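Local coordinates for protein putative hydrolase (Chromobacterium violaceum, PDB 3MCW) that is probably a hydrolase of the isochorismatase family, its natural substrate not being established, at residues W113-V127 / F139-F151. Sequence-based numbering, arbitrary orientation. Where two conformers were deposited one is given.
With EDO (1,2-ethanediol), chain I.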
loop_
_atom_site.group_PDB
_atom_site.type_symbol
_atom_site.label_atom_id
_atom_site.label_comp_id
_atom_site.label_asym_id
_atom_site.label_seq_id
_atom_site.Cartn_x
_atom_site.Cartn_y
_atom_site.Cartn_z
ATOM N N TRP A 113 -6.881 20.857 -2.436
ATOM C CA TRP A 113 -7.249 19.774 -3.349
ATOM C C TRP A 113 -7.269 18.462 -2.566
ATOM O O TRP A 113 -6.362 17.630 -2.663
ATOM C CB TRP A 113 -6.322 19.705 -4.543
ATOM C CG TRP A 113 -6.377 20.928 -5.424
ATOM C CD1 TRP A 113 -7.492 21.668 -5.726
ATOM C CD2 TRP A 113 -5.287 21.530 -6.126
ATOM N NE1 TRP A 113 -7.155 22.689 -6.575
ATOM C CE2 TRP A 113 -5.808 22.635 -6.830
ATOM C CE3 TRP A 113 -3.916 21.246 -6.224
ATOM C CZ2 TRP A 113 -4.989 23.464 -7.608
ATOM C CZ3 TRP A 113 -3.133 22.079 -6.982
ATOM C CH2 TRP A 113 -3.675 23.174 -7.662
ATOM N N LEU A 114 -8.331 18.309 -1.784
ATOM C CA LEU A 114 -8.457 17.185 -0.853
ATOM C C LEU A 114 -9.212 15.994 -1.419
ATOM O O LEU A 114 -9.158 14.922 -0.861
ATOM C CB LEU A 114 -9.043 17.652 0.493
ATOM C CG LEU A 114 -8.247 18.769 1.179
ATOM C CD1 LEU A 114 -8.817 19.025 2.560
ATOM C CD2 LEU A 114 -6.761 18.509 1.285
ATOM N N GLU A 115 -9.882 16.203 -2.543
ATOM C CA GLU A 115 -10.611 15.162 -3.218
ATOM C C GLU A 115 -9.866 14.811 -4.512
ATOM O O GLU A 115 -9.604 15.679 -5.365
ATOM C CB GLU A 115 -12.040 15.665 -3.439
ATOM C CG GLU A 115 -12.942 14.654 -3.994
ATOM C CD GLU A 115 -14.388 15.105 -4.029
ATOM O OE1 GLU A 115 -14.685 16.245 -4.456
ATOM O OE2 GLU A 115 -15.283 14.304 -3.681
ATOM N N LEU A 116 -9.502 13.546 -4.652
ATOM C CA LEU A 116 -8.675 13.058 -5.746
ATOM C C LEU A 116 -9.438 11.989 -6.542
ATOM O O LEU A 116 -10.121 11.156 -5.960
ATOM C CB LEU A 116 -7.382 12.417 -5.202
ATOM C CG LEU A 116 -6.589 13.263 -4.189
ATOM C CD1 LEU A 116 -5.362 12.508 -3.733
ATOM C CD2 LEU A 116 -6.201 14.642 -4.795
ATOM N N VAL A 117 -9.247 12.027 -7.867
ATOM C CA VAL A 117 -9.748 10.997 -8.771
ATOM C C VAL A 117 -8.519 10.391 -9.403
ATOM O O VAL A 117 -7.751 11.084 -10.071
ATOM C CB VAL A 117 -10.694 11.607 -9.843
ATOM C CG1 VAL A 117 -11.098 10.546 -10.851
ATOM C CG2 VAL A 117 -11.906 12.222 -9.121
ATOM N N VAL A 118 -8.299 9.103 -9.176
ATOM C CA VAL A 118 -7.048 8.451 -9.521
ATOM C C VAL A 118 -7.256 7.407 -10.599
ATOM O O VAL A 118 -8.209 6.613 -10.554
ATOM C CB VAL A 118 -6.399 7.773 -8.274
ATOM C CG1 VAL A 118 -5.154 7.062 -8.607
ATOM C CG2 VAL A 118 -6.157 8.842 -7.168
ATOM N N ALA A 119 -6.317 7.366 -11.541
ATOM C CA ALA A 119 -6.282 6.294 -12.559
ATOM C C ALA A 119 -4.851 6.117 -12.973
ATOM O O ALA A 119 -4.030 6.988 -12.777
ATOM C CB ALA A 119 -7.165 6.638 -13.756
ATOM N N GLY A 120 -4.530 4.972 -13.553
ATOM C CA GLY A 120 -3.222 4.735 -14.122
ATOM C C GLY A 120 -2.763 3.301 -13.950
ATOM O O GLY A 120 -3.580 2.370 -13.892
ATOM N N VAL A 121 -1.454 3.125 -13.895
ATOM C CA VAL A 121 -0.882 1.792 -13.977
ATOM C C VAL A 121 0.297 1.689 -13.007
ATOM O O VAL A 121 1.065 2.666 -12.836
ATOM C CB VAL A 121 -0.458 1.488 -15.437
ATOM C CG1 VAL A 121 0.585 2.526 -15.925
ATOM C CG2 VAL A 121 0.045 0.056 -15.610
ATOM N N SER A 122 0.510 0.545 -12.347
ATOM C CA SER A 122 -0.383 -0.612 -12.320
ATOM C C SER A 122 -1.294 -0.557 -11.110
ATOM O O SER A 122 -0.941 -0.031 -10.039
ATOM C CB SER A 122 0.376 -1.907 -12.308
ATOM O OG SER A 122 0.811 -2.221 -11.027
ATOM N N THR A 123 -2.461 -1.165 -11.253
ATOM C CA THR A 123 -3.453 -1.146 -10.171
ATOM C C THR A 123 -2.832 -1.556 -8.852
ATOM O O THR A 123 -3.100 -0.943 -7.816
ATOM C CB THR A 123 -4.608 -2.108 -10.482
ATOM O OG1 THR A 123 -5.022 -1.902 -11.832
ATOM C CG2 THR A 123 -5.773 -1.892 -9.517
ATOM N N SER A 124 -2.049 -2.636 -8.875
ATOM C CA SER A 124 -1.576 -3.306 -7.692
ATOM C C SER A 124 -0.201 -2.839 -7.214
ATOM O O SER A 124 0.223 -3.237 -6.143
ATOM C CB SER A 124 -1.549 -4.806 -7.985
ATOM O OG SER A 124 -0.849 -5.057 -9.202
ATOM N N ASN A 125 0.495 -2.011 -8.005
ATOM C CA ASN A 125 1.817 -1.541 -7.652
ATOM C C ASN A 125 1.759 -0.033 -7.363
ATOM O O ASN A 125 1.343 0.342 -6.262
ATOM C CB ASN A 125 2.878 -2.017 -8.638
ATOM C CG ASN A 125 4.271 -1.833 -8.075
ATOM O OD1 ASN A 125 4.448 -1.645 -6.867
ATOM N ND2 ASN A 125 5.251 -1.950 -8.911
ATOM N N SER A 126 2.126 0.833 -8.303
ATOM C CA SER A 126 2.169 2.254 -7.996
ATOM C C SER A 126 0.818 2.881 -7.721
ATOM O O SER A 126 0.726 3.816 -6.916
ATOM C CB SER A 126 2.914 3.011 -9.086
ATOM O OG SER A 126 4.304 2.715 -9.052
ATOM N N VAL A 127 -0.242 2.426 -8.398
ATOM C CA VAL A 127 -1.569 2.969 -8.097
ATOM C C VAL A 127 -1.956 2.612 -6.645
ATOM O O VAL A 127 -2.277 3.485 -5.861
ATOM C CB VAL A 127 -2.641 2.493 -9.078
ATOM C CG1 VAL A 127 -3.995 2.927 -8.649
ATOM C CG2 VAL A 127 -2.336 3.019 -10.509
ATOM N N PHE A 139 -6.982 12.153 2.414
ATOM C CA PHE A 139 -7.597 12.571 1.144
ATOM C C PHE A 139 -8.790 11.687 0.860
ATOM O O PHE A 139 -8.838 10.508 1.213
ATOM C CB PHE A 139 -6.576 12.461 0.014
ATOM C CG PHE A 139 -5.474 13.441 0.160
ATOM C CD1 PHE A 139 -5.613 14.715 -0.332
ATOM C CD2 PHE A 139 -4.280 13.102 0.767
ATOM C CE1 PHE A 139 -4.627 15.645 -0.167
ATOM C CE2 PHE A 139 -3.262 14.037 0.947
ATOM C CZ PHE A 139 -3.451 15.320 0.487
ATOM N N ALA A 140 -9.798 12.282 0.218
ATOM C CA ALA A 140 -11.007 11.591 -0.260
ATOM C C ALA A 140 -10.706 11.127 -1.686
ATOM O O ALA A 140 -10.632 11.936 -2.601
ATOM C CB ALA A 140 -12.174 12.520 -0.232
ATOM N N VAL A 141 -10.547 9.826 -1.863
ATOM C CA VAL A 141 -10.071 9.272 -3.122
ATOM C C VAL A 141 -11.157 8.471 -3.821
ATOM O O VAL A 141 -11.789 7.599 -3.224
ATOM C CB VAL A 141 -8.858 8.339 -2.913
ATOM C CG1 VAL A 141 -8.402 7.764 -4.225
ATOM C CG2 VAL A 141 -7.756 9.064 -2.168
ATOM N N CYS A 142 -11.371 8.795 -5.098
ATOM C CA CYS A 142 -12.180 7.952 -6.016
ATOM C C CYS A 142 -11.206 7.307 -6.967
ATOM O O CYS A 142 -10.477 7.984 -7.683
ATOM C CB CYS A 142 -13.179 8.743 -6.870
ATOM S SG CYS A 142 -14.440 9.604 -5.954
ATOM N N LEU A 143 -11.194 5.978 -6.992
ATOM C CA LEU A 143 -10.320 5.217 -7.869
ATOM C C LEU A 143 -11.123 4.802 -9.087
ATOM O O LEU A 143 -12.085 4.022 -8.965
ATOM C CB LEU A 143 -9.765 4.001 -7.118
ATOM C CG LEU A 143 -8.820 3.142 -7.934
ATOM C CD1 LEU A 143 -7.625 3.901 -8.451
ATOM C CD2 LEU A 143 -8.323 1.995 -7.052
ATOM N N ALA A 144 -10.772 5.322 -10.265
ATOM C CA ALA A 144 -11.464 5.039 -11.524
ATOM C C ALA A 144 -10.911 3.736 -12.066
ATOM O O ALA A 144 -9.957 3.709 -12.848
ATOM C CB ALA A 144 -11.296 6.194 -12.522
ATOM N N GLU A 145 -11.511 2.632 -11.647
ATOM C CA GLU A 145 -10.868 1.336 -11.840
ATOM C C GLU A 145 -10.775 0.899 -13.305
ATOM O O GLU A 145 -9.894 0.162 -13.685
ATOM C CB GLU A 145 -11.497 0.250 -10.957
ATOM C CG GLU A 145 -12.908 -0.098 -11.308
ATOM C CD GLU A 145 -13.025 -1.134 -12.416
ATOM O OE1 GLU A 145 -12.102 -1.956 -12.595
ATOM O OE2 GLU A 145 -14.080 -1.125 -13.096
ATOM N N ASP A 146 -11.741 1.346 -14.118
ATOM C CA ASP A 146 -11.712 1.070 -15.556
ATOM C C ASP A 146 -10.625 1.817 -16.298
ATOM O O ASP A 146 -10.305 1.494 -17.432
ATOM C CB ASP A 146 -13.079 1.286 -16.195
ATOM C CG ASP A 146 -13.592 2.707 -16.082
ATOM O OD1 ASP A 146 -13.374 3.361 -15.036
ATOM O OD2 ASP A 146 -14.284 3.172 -17.009
ATOM N N GLY A 147 -10.063 2.857 -15.651
ATOM C CA GLY A 147 -8.895 3.554 -16.141
ATOM C C GLY A 147 -7.601 3.049 -15.569
ATOM O O GLY A 147 -6.553 3.672 -15.727
ATOM N N CYS A 148 -7.624 1.910 -14.890
ATOM C CA CYS A 148 -6.441 1.294 -14.336
ATOM C C CYS A 148 -6.230 -0.066 -14.979
ATOM O O CYS A 148 -7.192 -0.721 -15.414
ATOM C CB CYS A 148 -6.574 1.073 -12.821
ATOM S SG CYS A 148 -6.739 2.596 -11.868
ATOM N N PHE A 149 -4.997 -0.533 -15.010
ATOM C CA PHE A 149 -4.734 -1.905 -15.407
ATOM C C PHE A 149 -3.507 -2.417 -14.663
ATOM O O PHE A 149 -2.716 -1.628 -14.113
ATOM C CB PHE A 149 -4.591 -2.058 -16.944
ATOM C CG PHE A 149 -3.373 -1.485 -17.586
ATOM C CD1 PHE A 149 -3.369 -0.188 -18.045
ATOM C CD2 PHE A 149 -2.284 -2.278 -17.839
ATOM C CE1 PHE A 149 -2.303 0.306 -18.746
ATOM C CE2 PHE A 149 -1.202 -1.804 -18.536
ATOM C CZ PHE A 149 -1.220 -0.517 -18.998
ATOM N N THR A 150 -3.352 -3.737 -14.676
ATOM C CA THR A 150 -2.226 -4.399 -14.078
ATOM C C THR A 150 -1.877 -5.639 -14.906
ATOM O O THR A 150 -2.373 -5.780 -16.029
ATOM C CB THR A 150 -2.466 -4.674 -12.579
ATOM O OG1 THR A 150 -1.220 -5.027 -11.979
ATOM C CG2 THR A 150 -3.563 -5.727 -12.359
ATOM N N PHE A 151 -1.012 -6.477 -14.343
ATOM C CA PHE A 151 -0.379 -7.574 -15.051
ATOM C C PHE A 151 -0.597 -8.872 -14.302
ATOM O O PHE A 151 -0.768 -8.920 -13.079
ATOM C CB PHE A 151 1.114 -7.320 -15.227
ATOM C CG PHE A 151 1.403 -6.033 -15.917
ATOM C CD1 PHE A 151 1.326 -5.928 -17.308
ATOM C CD2 PHE A 151 1.673 -4.884 -15.201
ATOM C CE1 PHE A 151 1.518 -4.750 -17.942
ATOM C CE2 PHE A 151 1.905 -3.684 -15.864
ATOM C CZ PHE A 151 1.825 -3.635 -17.242
HETATM C C1 EDO I . 4.385 -1.533 -14.200
HETATM O O1 EDO I . 5.711 -1.075 -14.480
HETATM C C2 EDO I . 4.437 -2.636 -13.180
HETATM O O2 EDO I . 4.306 -2.123 -11.872
#
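Strands 115-121 and 140-144 run parallel, their segment axes approaching to 4.7 Å at 20°, as neighbours in the six-stranded parallel sheet of this isochorismatase-family fold; helix 123-136 links them in a beta-alpha-beta crossover. Five backbone bonds join them, from Ala140 N to Leu114 O through to Ala144 N on Val118 O. Two type I turns at 144-148 then break the pairing, after which weak bonds follow, Gly120 N to Gly147 O and Phe149 N to Gly120 O. Beyond the cis peptide between Val121 and Ser122, Thr123 N donates to Phe149 O at 2.9 Å, from 51° out of the carbonyl plane. On the face with Leu116 and Val118, Val118 CG2 meets Val141 CG1 at 3.9 Å, while Leu143 CD1 comes within 3.8 Å of Val127 CG1 where helix 123-136 packs on this face. Toward the C-terminal end of the strands, in the conformer given, Val121 CG2, anti to the backbone N, lies over the Phe149 ring in a CH-pi contact, 3.7 Å from the centroid; Arg32 adds a cation-pi contact to this ring. Thr123 OG1 bonds to His167, which also holds Glu145, tying helix start and turn together. Thr150 OG1, swung anti to its own N (chi1 -166°), shares a 2.8 Å hydrogen bond with Ser124 OG.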